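Local coordinates for putative methylthioribose-1-phosphate isomerase (Pyrococcus horikoshii OT3, PDB 6A34), which probably catalyses the interconversion of methylthioribose-1-phosphate and methylthioribulose-1-phosphate in the methionine salvage pathway, at residues A[43-48]-A[93-98]; A[246-251]-A[283-288]; A[254-259]-A[323-328]. One frame throughout, in Å; residues are numbered along the deposited sequence.

Interaction 1 of 3, residues A[43-48]-A[93-98]; sequences KVEEVA and YEILKN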
loop_
_atom_site.group_PDB
_atom_site.type_symbol
_atom_site.label_atom_id
_atom_site.label_comp_id
_atom_site.label_asym_id
_atom_site.label_seq_id
_atom_site.Cartn_x
_atom_site.Cartn_y
_atom_site.Cartn_z
ATOM N N LYS A 43 -36.795 3.689 13.777
ATOM C CA LYS A 43 -37.545 2.477 13.366
ATOM C C LYS A 43 -36.565 1.328 13.126
ATOM O O LYS A 43 -35.415 1.576 12.752
ATOM C CB LYS A 43 -38.330 2.721 12.073
ATOM C CG LYS A 43 -39.151 4.005 12.049
ATOM C CD LYS A 43 -39.722 4.354 10.682
ATOM C CE LYS A 43 -39.870 5.853 10.493
ATOM N NZ LYS A 43 -40.900 6.191 9.483
ATOM N N VAL A 44 -37.023 0.077 13.288
ATOM C CA VAL A 44 -36.067 -1.029 13.240
ATOM C C VAL A 44 -35.544 -1.166 11.802
ATOM O O VAL A 44 -34.368 -1.515 11.627
ATOM C CB VAL A 44 -36.560 -2.365 13.846
ATOM C CG1 VAL A 44 -37.696 -2.188 14.825
ATOM C CG2 VAL A 44 -36.895 -3.412 12.816
ATOM N N GLU A 45 -36.390 -0.815 10.817
ATOM C CA GLU A 45 -36.057 -0.851 9.372
ATOM C C GLU A 45 -34.875 0.074 9.072
ATOM O O GLU A 45 -33.980 -0.318 8.353
ATOM C CB GLU A 45 -37.220 -0.398 8.483
ATOM C CG GLU A 45 -38.394 -1.360 8.454
ATOM C CD GLU A 45 -39.315 -1.318 9.667
ATOM O OE1 GLU A 45 -39.298 -0.300 10.425
ATOM O OE2 GLU A 45 -40.046 -2.315 9.863
ATOM N N GLU A 46 -34.908 1.293 9.627
ATOM C CA GLU A 46 -33.821 2.284 9.527
ATOM C C GLU A 46 -32.495 1.740 10.105
ATOM O O GLU A 46 -31.442 2.024 9.556
ATOM C CB GLU A 46 -34.186 3.592 10.239
ATOM C CG GLU A 46 -35.340 4.361 9.610
ATOM C CD GLU A 46 -35.756 5.629 10.356
ATOM O OE1 GLU A 46 -35.332 5.809 11.524
ATOM O OE2 GLU A 46 -36.516 6.445 9.771
ATOM N N VAL A 47 -32.548 1.022 11.236
ATOM C CA VAL A 47 -31.367 0.427 11.892
ATOM C C VAL A 47 -30.827 -0.707 11.005
ATOM O O VAL A 47 -29.626 -0.846 10.808
ATOM C CB VAL A 47 -31.721 -0.102 13.304
ATOM C CG1 VAL A 47 -30.634 -0.966 13.917
ATOM C CG2 VAL A 47 -32.097 1.017 14.259
ATOM N N ALA A 48 -31.738 -1.540 10.491
ATOM C CA ALA A 48 -31.358 -2.667 9.644
ATOM C C ALA A 48 -30.626 -2.139 8.401
ATOM O O ALA A 48 -29.547 -2.601 8.063
ATOM C CB ALA A 48 -32.580 -3.498 9.281
ATOM N N TYR A 93 -36.438 -9.550 14.920
ATOM C CA TYR A 93 -35.256 -10.392 15.019
ATOM C C TYR A 93 -34.768 -10.804 13.626
ATOM O O TYR A 93 -33.581 -10.697 13.342
ATOM C CB TYR A 93 -35.551 -11.622 15.873
ATOM C CG TYR A 93 -34.567 -12.755 15.745
ATOM C CD1 TYR A 93 -33.408 -12.783 16.502
ATOM C CD2 TYR A 93 -34.800 -13.808 14.868
ATOM C CE1 TYR A 93 -32.502 -13.831 16.403
ATOM C CE2 TYR A 93 -33.890 -14.849 14.736
ATOM C CZ TYR A 93 -32.740 -14.867 15.511
ATOM O OH TYR A 93 -31.856 -15.905 15.412
ATOM N N GLU A 94 -35.703 -11.251 12.783
ATOM C CA GLU A 94 -35.435 -11.719 11.427
ATOM C C GLU A 94 -34.955 -10.580 10.524
ATOM O O GLU A 94 -34.027 -10.770 9.751
ATOM C CB GLU A 94 -36.676 -12.365 10.800
ATOM C CG GLU A 94 -36.937 -13.769 11.304
ATOM C CD GLU A 94 -35.857 -14.774 10.939
ATOM O OE1 GLU A 94 -35.394 -15.497 11.854
ATOM O OE2 GLU A 94 -35.478 -14.830 9.740
ATOM N N ILE A 95 -35.612 -9.424 10.585
ATOM C CA ILE A 95 -35.198 -8.282 9.788
ATOM C C ILE A 95 -33.727 -7.941 10.090
ATOM O O ILE A 95 -32.928 -7.671 9.193
ATOM C CB ILE A 95 -36.155 -7.101 10.021
ATOM C CG1 ILE A 95 -37.515 -7.364 9.359
ATOM C CG2 ILE A 95 -35.543 -5.794 9.545
ATOM C CD1 ILE A 95 -38.565 -6.261 9.557
ATOM N N LEU A 96 -33.343 -7.995 11.364
ATOM C CA LEU A 96 -32.033 -7.560 11.775
ATOM C C LEU A 96 -30.987 -8.655 11.497
ATOM O O LEU A 96 -29.796 -8.353 11.216
ATOM C CB LEU A 96 -32.108 -7.174 13.256
ATOM C CG LEU A 96 -32.921 -5.909 13.536
ATOM C CD1 LEU A 96 -33.346 -5.820 14.989
ATOM C CD2 LEU A 96 -32.129 -4.680 13.124
ATOM N N LYS A 97 -31.426 -9.917 11.575
ATOM C CA LYS A 97 -30.570 -11.070 11.328
ATOM C C LYS A 97 -30.037 -11.022 9.888
ATOM O O LYS A 97 -28.847 -11.264 9.664
ATOM C CB LYS A 97 -31.348 -12.363 11.593
ATOM C CG LYS A 97 -30.500 -13.619 11.713
ATOM C CD LYS A 97 -31.322 -14.879 11.739
ATOM C CE LYS A 97 -30.543 -16.053 12.289
ATOM N NZ LYS A 97 -31.436 -17.101 12.840
ATOM N N ASN A 98 -30.915 -10.657 8.939
ATOM C CA ASN A 98 -30.682 -10.758 7.485
ATOM C C ASN A 98 -30.178 -9.419 6.921
ATOM O O ASN A 98 -30.643 -8.948 5.894
ATOM C CB ASN A 98 -31.950 -11.238 6.770
ATOM C CG ASN A 98 -32.540 -12.487 7.399
ATOM O OD1 ASN A 98 -33.738 -12.546 7.675
ATOM N ND2 ASN A 98 -31.712 -13.489 7.654
#
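The carboxylate of Glu45 meets Ile95 only at the margin of the contact, OE2 lying 4.2 Å from Ile95 CD1. No aromatic face or edge takes part between the two segments; the Tyr93 ring is turned to the far side of its helix, where Lys114 makes a cation-pi contact and its OH is hydrogen-bonded to Lys97 NZ and Asn111 OD1. What joins the segments is aliphatic, with no hydrogen bond across: two near-parallel helix ends packed side by side, the start of helix 44-52 against the C-terminal end of helix 82-97, their short segments at 18° with axes 9.5 Å apart. Ala48 CB stands 3.8 Å from Ile95 CG2 and 4.0 Å from Leu96 CD2. In Ile95, chi1 of -72° leaves CG2 opposite the backbone N, and this branch also reaches Val44 CG2 at 4.3 Å. Leu96 uses CD2, which serves Val47 CG1 (4.1 Å) as well as Ala48. The small alanine suits the near approach of backbones, Ala48 CA to Leu96 CA being 5.4 Å. Helix 59-76 supplies Tyr73 against Val44 and Leu70 against Leu96; Val47 rests on Val24, Met26 and Phe41 of strands 23-27 and 38-41, and Leu96 touches Leu110 of helix 104-119.

Interaction 2 of 3, residues A[246-251]-A[283-288]; sequences ADRIVA and SIDMEL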
loop_
_atom_site.group_PDB
_atom_site.type_symbol
_atom_site.label_atom_id
_atom_site.label_comp_id
_atom_site.label_asym_id
_atom_site.label_seq_id
_atom_site.Cartn_x
_atom_site.Cartn_y
_atom_site.Cartn_z
ATOM N N ALA A 246 -6.989 -8.127 15.786
ATOM C CA ALA A 246 -7.134 -9.473 15.226
ATOM C C ALA A 246 -8.584 -9.694 14.822
ATOM O O ALA A 246 -9.473 -9.438 15.624
ATOM C CB ALA A 246 -6.700 -10.507 16.230
ATOM N N ASP A 247 -8.813 -10.195 13.606
ATOM C CA ASP A 247 -10.147 -10.618 13.228
ATOM C C ASP A 247 -10.436 -11.980 13.878
ATOM O O ASP A 247 -11.540 -12.227 14.300
ATOM C CB ASP A 247 -10.363 -10.489 11.723
ATOM C CG ASP A 247 -10.327 -9.006 11.361
ATOM O OD1 ASP A 247 -11.342 -8.299 11.619
ATOM O OD2 ASP A 247 -9.256 -8.531 10.917
ATOM N N ARG A 248 -9.414 -12.815 14.049
ATOM C CA ARG A 248 -9.618 -14.124 14.623
ATOM C C ARG A 248 -8.273 -14.741 15.040
ATOM O O ARG A 248 -7.380 -14.984 14.226
ATOM C CB ARG A 248 -10.353 -14.999 13.604
ATOM C CG ARG A 248 -10.296 -16.485 13.917
ATOM C CD ARG A 248 -11.061 -17.313 12.921
ATOM N NE ARG A 248 -12.457 -17.186 13.253
ATOM C CZ ARG A 248 -13.398 -18.015 12.850
ATOM N NH1 ARG A 248 -14.614 -17.885 13.349
ATOM N NH2 ARG A 248 -13.112 -18.955 11.958
ATOM N N ILE A 249 -8.159 -15.040 16.328
ATOM C CA ILE A 249 -7.046 -15.758 16.876
ATOM C C ILE A 249 -7.484 -17.207 17.078
ATOM O O ILE A 249 -8.539 -17.427 17.601
ATOM C CB ILE A 249 -6.615 -15.104 18.202
ATOM C CG1 ILE A 249 -6.346 -13.613 18.007
ATOM C CG2 ILE A 249 -5.436 -15.862 18.806
ATOM C CD1 ILE A 249 -6.019 -12.839 19.271
ATOM N N VAL A 250 -6.658 -18.178 16.666
ATOM C CA VAL A 250 -6.989 -19.565 16.870
ATOM C C VAL A 250 -6.119 -20.140 18.015
ATOM O O VAL A 250 -5.402 -19.410 18.682
ATOM C CB VAL A 250 -6.878 -20.318 15.541
ATOM C CG1 VAL A 250 -7.832 -19.765 14.482
ATOM C CG2 VAL A 250 -5.470 -20.314 15.020
ATOM N N ALA A 251 -6.185 -21.455 18.238
ATOM C CA ALA A 251 -5.793 -22.088 19.511
ATOM C C ALA A 251 -4.283 -22.028 19.754
ATOM O O ALA A 251 -3.858 -22.042 20.918
ATOM C CB ALA A 251 -6.260 -23.533 19.569
ATOM N N SER A 283 -12.761 -13.227 20.537
ATOM C CA SER A 283 -12.140 -13.280 19.192
ATOM C C SER A 283 -11.189 -14.479 19.084
ATOM O O SER A 283 -10.649 -14.737 18.023
ATOM C CB SER A 283 -11.407 -11.995 18.859
ATOM O OG SER A 283 -12.266 -10.882 19.004
ATOM N N ILE A 284 -10.963 -15.183 20.198
ATOM C CA ILE A 284 -10.163 -16.375 20.184
ATOM C C ILE A 284 -11.088 -17.561 19.907
ATOM O O ILE A 284 -11.966 -17.863 20.700
ATOM C CB ILE A 284 -9.379 -16.534 21.495
ATOM C CG1 ILE A 284 -8.552 -15.292 21.808
ATOM C CG2 ILE A 284 -8.520 -17.786 21.486
ATOM C CD1 ILE A 284 -8.095 -15.231 23.236
ATOM N N ASP A 285 -10.852 -18.210 18.766
ATOM C CA ASP A 285 -11.569 -19.373 18.307
ATOM C C ASP A 285 -10.724 -20.605 18.635
ATOM O O ASP A 285 -9.847 -20.995 17.860
ATOM C CB ASP A 285 -11.873 -19.247 16.811
ATOM C CG ASP A 285 -12.694 -20.366 16.200
ATOM O OD1 ASP A 285 -13.100 -21.279 16.942
ATOM O OD2 ASP A 285 -12.905 -20.311 14.970
ATOM N N MET A 286 -11.043 -21.231 19.775
ATOM C CA MET A 286 -10.298 -22.363 20.311
ATOM C C MET A 286 -10.682 -23.666 19.584
ATOM O O MET A 286 -10.022 -24.684 19.758
ATOM C CB MET A 286 -10.527 -22.486 21.824
ATOM C CG MET A 286 -9.247 -22.777 22.571
ATOM S SD MET A 286 -8.132 -21.338 22.651
ATOM C CE MET A 286 -8.083 -21.115 24.423
ATOM N N GLU A 287 -11.708 -23.611 18.723
ATOM C CA GLU A 287 -12.106 -24.749 17.874
ATOM C C GLU A 287 -11.046 -25.051 16.806
ATOM O O GLU A 287 -10.863 -26.219 16.461
ATOM C CB GLU A 287 -13.432 -24.489 17.151
ATOM C CG GLU A 287 -14.568 -25.375 17.621
ATOM C CD GLU A 287 -15.112 -24.998 18.986
ATOM O OE1 GLU A 287 -14.377 -25.163 19.988
ATOM O OE2 GLU A 287 -16.263 -24.518 19.036
ATOM N N LEU A 288 -10.417 -24.011 16.232
ATOM C CA LEU A 288 -9.406 -24.196 15.164
ATOM C C LEU A 288 -8.016 -24.323 15.800
ATOM O O LEU A 288 -7.674 -23.559 16.687
ATOM C CB LEU A 288 -9.445 -23.017 14.184
ATOM C CG LEU A 288 -10.786 -22.696 13.521
ATOM C CD1 LEU A 288 -10.617 -21.544 12.540
ATOM C CD2 LEU A 288 -11.376 -23.896 12.786
HETATM O O HOH W 1 -11.931 -9.670 16.881
#
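Ile249 and Ile284 form the central pair of a short parallel bridge, and the close fit runs from this pair to the Val250, Ala251 and Leu288 end. Ile249 N donates to Ser283 O at 3.0 Å, and Ile249 O receives Asp285 N at 2.7 Å, with a C=O...N angle of 174°. One residue thus bonds through both its N and its O to the residues flanking Ile284, the usual parallel pattern. Beyond it, Asp285 to Leu288 makes a type I turn, which brings Leu288 O back to Ala251 N at 3.0 Å. Side chains close the same end: Val250 CG1 lies 3.6 Å from Leu288 CB. On the other face Ile284 packs on Leu349 and Phe353 of helix 345-354.

The more open flank is polar. Arg248 and Asp285, both partly exposed, meet as a salt bridge in which OD2 sits 3.1 Å above the guanidinium plane, over its centre; the two planes are 67° apart. No N-H points at the oxygen, so charge rather than a directed bond holds the pair. The guanidinium gets there through a bend at chi3 (-78°). Asp285 OD1 meanwhile accepts Glu287 N at 3.2 Å, an Asx turn. A water donates to Ala246 O at 2.8 Å and is also hydrogen-bonded to Ser283 OG, linking the segments. Replacing Arg248 with an alanine would probably leave the OD2 charge of Asp285 without its mate and uncover Leu288 CD1, now beside NH2.

Arg248 also shares a classic beta bulge with Asp247, the predicted proton donor, both facing Ala256. Backbone bonds thus probably hold in place the strand that directly follows this aspartate, whereas the ion pair, lacking directed bonds, probably adds attraction with little control of orientation.

Interaction 3 of 3, residues A[254-259]-A[323-328]; sequences DFANKI and FDVTPH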
loop_
_atom_site.group_PDB
_atom_site.type_symbol
_atom_site.label_atom_id
_atom_site.label_comp_id
_atom_site.label_asym_id
_atom_site.label_seq_id
_atom_site.Cartn_x
_atom_site.Cartn_y
_atom_site.Cartn_z
ATOM N N ASP A 254 -1.855 -18.420 16.178
ATOM C CA ASP A 254 -1.943 -17.902 14.790
ATOM C C ASP A 254 -3.171 -16.992 14.759
ATOM O O ASP A 254 -4.152 -17.256 15.461
ATOM C CB ASP A 254 -2.055 -18.996 13.722
ATOM C CG ASP A 254 -0.904 -19.993 13.664
ATOM O OD1 ASP A 254 0.116 -19.756 14.334
ATOM O OD2 ASP A 254 -1.064 -21.037 12.979
ATOM N N PHE A 255 -3.108 -15.892 14.005
ATOM C CA PHE A 255 -4.287 -15.046 13.880
ATOM C C PHE A 255 -4.419 -14.475 12.465
ATOM O O PHE A 255 -3.436 -14.264 11.754
ATOM C CB PHE A 255 -4.292 -13.936 14.935
ATOM C CG PHE A 255 -3.234 -12.878 14.770
ATOM C CD1 PHE A 255 -1.908 -13.147 15.065
ATOM C CD2 PHE A 255 -3.566 -11.603 14.365
ATOM C CE1 PHE A 255 -0.936 -12.169 14.910
ATOM C CE2 PHE A 255 -2.588 -10.634 14.213
ATOM C CZ PHE A 255 -1.277 -10.920 14.460
ATOM N N ALA A 256 -5.681 -14.241 12.103
ATOM C CA ALA A 256 -6.103 -13.555 10.911
ATOM C C ALA A 256 -6.289 -12.072 11.225
ATOM O O ALA A 256 -6.820 -11.715 12.264
ATOM C CB ALA A 256 -7.386 -14.173 10.411
ATOM N N ASN A 257 -5.798 -11.206 10.345
ATOM C CA ASN A 257 -6.032 -9.761 10.502
ATOM C C ASN A 257 -5.959 -9.157 9.099
ATOM O O ASN A 257 -5.570 -9.869 8.169
ATOM C CB ASN A 257 -5.080 -9.121 11.519
ATOM C CG ASN A 257 -5.550 -7.758 11.987
ATOM O OD1 ASN A 257 -6.700 -7.613 12.406
ATOM N ND2 ASN A 257 -4.700 -6.743 11.850
ATOM N N LYS A 258 -6.357 -7.879 8.970
ATOM C CA LYS A 258 -6.381 -7.191 7.710
ATOM C C LYS A 258 -5.055 -7.416 6.996
ATOM O O LYS A 258 -3.954 -7.303 7.618
ATOM C CB LYS A 258 -6.573 -5.674 7.839
ATOM C CG LYS A 258 -7.346 -5.041 6.686
ATOM C CD LYS A 258 -8.768 -5.605 6.521
ATOM C CE LYS A 258 -9.749 -4.667 5.846
ATOM N NZ LYS A 258 -10.896 -5.404 5.241
ATOM N N ILE A 259 -5.184 -7.592 5.681
ATOM C CA ILE A 259 -4.080 -7.829 4.774
ATOM C C ILE A 259 -2.968 -6.803 5.025
ATOM O O ILE A 259 -3.193 -5.585 5.170
ATOM C CB ILE A 259 -4.570 -7.814 3.319
ATOM C CG1 ILE A 259 -3.514 -8.346 2.356
ATOM C CG2 ILE A 259 -5.036 -6.421 2.925
ATOM C CD1 ILE A 259 -3.317 -9.842 2.430
ATOM N N PHE A 323 -7.862 -10.619 4.292
ATOM C CA PHE A 323 -7.122 -10.965 5.522
ATOM C C PHE A 323 -5.890 -11.776 5.138
ATOM O O PHE A 323 -5.889 -12.453 4.137
ATOM C CB PHE A 323 -8.014 -11.780 6.469
ATOM C CG PHE A 323 -9.239 -10.996 6.847
ATOM C CD1 PHE A 323 -9.134 -9.878 7.665
ATOM C CD2 PHE A 323 -10.477 -11.284 6.285
ATOM C CE1 PHE A 323 -10.249 -9.099 7.956
ATOM C CE2 PHE A 323 -11.588 -10.503 6.575
ATOM C CZ PHE A 323 -11.472 -9.415 7.408
ATOM N N ASP A 324 -4.836 -11.663 5.928
ATOM C CA ASP A 324 -3.807 -12.649 5.917
ATOM C C ASP A 324 -3.763 -13.333 7.295
ATOM O O ASP A 324 -4.521 -12.984 8.222
ATOM C CB ASP A 324 -2.485 -12.061 5.437
ATOM C CG ASP A 324 -1.915 -10.881 6.204
ATOM O OD1 ASP A 324 -2.218 -10.759 7.415
ATOM O OD2 ASP A 324 -1.120 -10.120 5.587
ATOM N N VAL A 325 -2.891 -14.332 7.398
ATOM C CA VAL A 325 -2.705 -15.110 8.597
ATOM C C VAL A 325 -1.241 -15.015 9.018
ATOM O O VAL A 325 -0.362 -15.255 8.237
ATOM C CB VAL A 325 -3.135 -16.583 8.410
ATOM C CG1 VAL A 325 -2.878 -17.385 9.661
ATOM C CG2 VAL A 325 -4.606 -16.680 8.046
ATOM N N THR A 326 -1.028 -14.654 10.281
ATOM C CA THR A 326 0.257 -14.448 10.853
ATOM C C THR A 326 0.561 -15.616 11.792
ATOM O O THR A 326 -0.214 -15.827 12.740
ATOM C CB THR A 326 0.257 -13.107 11.613
ATOM O OG1 THR A 326 0.084 -12.038 10.666
ATOM C CG2 THR A 326 1.517 -12.924 12.438
ATOM N N PRO A 327 1.633 -16.417 11.545
ATOM C CA PRO A 327 2.046 -17.487 12.458
ATOM C C PRO A 327 2.411 -16.934 13.853
ATOM O O PRO A 327 3.002 -15.829 13.956
ATOM C CB PRO A 327 3.269 -18.132 11.767
ATOM C CG PRO A 327 3.103 -17.784 10.277
ATOM C CD PRO A 327 2.472 -16.401 10.329
ATOM N N HIS A 328 2.070 -17.702 14.908
ATOM C CA HIS A 328 2.151 -17.257 16.310
ATOM C C HIS A 328 3.573 -16.869 16.719
ATOM O O HIS A 328 3.721 -16.038 17.570
ATOM C CB HIS A 328 1.582 -18.298 17.280
ATOM C CG HIS A 328 2.284 -19.609 17.228
ATOM N ND1 HIS A 328 3.461 -19.855 17.944
ATOM C CD2 HIS A 328 1.991 -20.731 16.540
ATOM C CE1 HIS A 328 3.871 -21.087 17.666
ATOM N NE2 HIS A 328 2.977 -21.644 16.800
#
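Phe255 and Thr326 are joined by two backbone bonds, the shorter and straighter running from Thr326 N to Phe255 O at 2.8 Å with an N-H...O angle of 172°. Asn257 and Asp324 repeat the pattern, Asn257 N to Asp324 O and Asp324 N to Asn257 O, both 3.0 Å. Between them Ala256 faces Val325 as a non-hydrogen-bonded pair, and Ala256 CA makes a CA-H...O contact with Asp324 O.

Phe255, with chi1 of 68° placing CG between the backbone N and the carbonyl carbon, lies alongside Thr326 and points the same way, CE1 being 3.6 Å from Thr326 CG2. At one end the Phe323 ring turns its edge to the backbone, CD1 3.6 Å from Asn257 C, an atom close to the ring plane. At the other, Asp254 OD1 accepts His328 N at 2.9 Å on the anti side, somewhat out of the carboxylate plane, while His328 CD2 comes within 3.1 Å of the same oxygen; carboxylate and imidazole planes are 11° apart, with OD1 at the ring edge.

Strands 255-258 and 323-326 are antiparallel neighbours in a small mixed sheet of four strands, separate from the larger, mostly parallel sheet of the domain. Asn257 and Lys258, predicted substrate-binding residues, are on the inner one.

The side chain of Ile259 crosses that of Asp324 at about a right angle, with CD1 3.8 Å from Asp324 CB. Asp324 OD2 accepts Gly260 N, and OD1 receives Tyr262 N weakly, near the start of helix 261-270. Asp254 OD2 accepts Gly291 N. Farther out, Gln235 of the second subunit bonds Val325 O through NE2, and Phe232 of that subunit packs on Ile259 and Asp324.

In the fold
Interactions 2 and 3 belong to one sheet, their centres about 10 Å apart, with strands 248-250 and 255-258 as its inner neighbours. Two probable backbone hydrogen bonds join them, Arg248 O to Ala256 N and Asp247 N to Ala256 O, each 2.8 Å. Predicted site residues gather here: the side chains of Asp247 and Asn257 are about 3 Å apart, and those of Lys258 and Cys167 about 4 Å; Phe323 CE1 packs 3.2 Å from Asp247 OD2. Interaction 1 stands apart, about 16 and 18 Å by nearest atoms from interactions 2 and 3; its Ala48 side chain is about 10 Å from that of Arg100, predicted to bind substrate, which closely follows segment 93-98 in the chain.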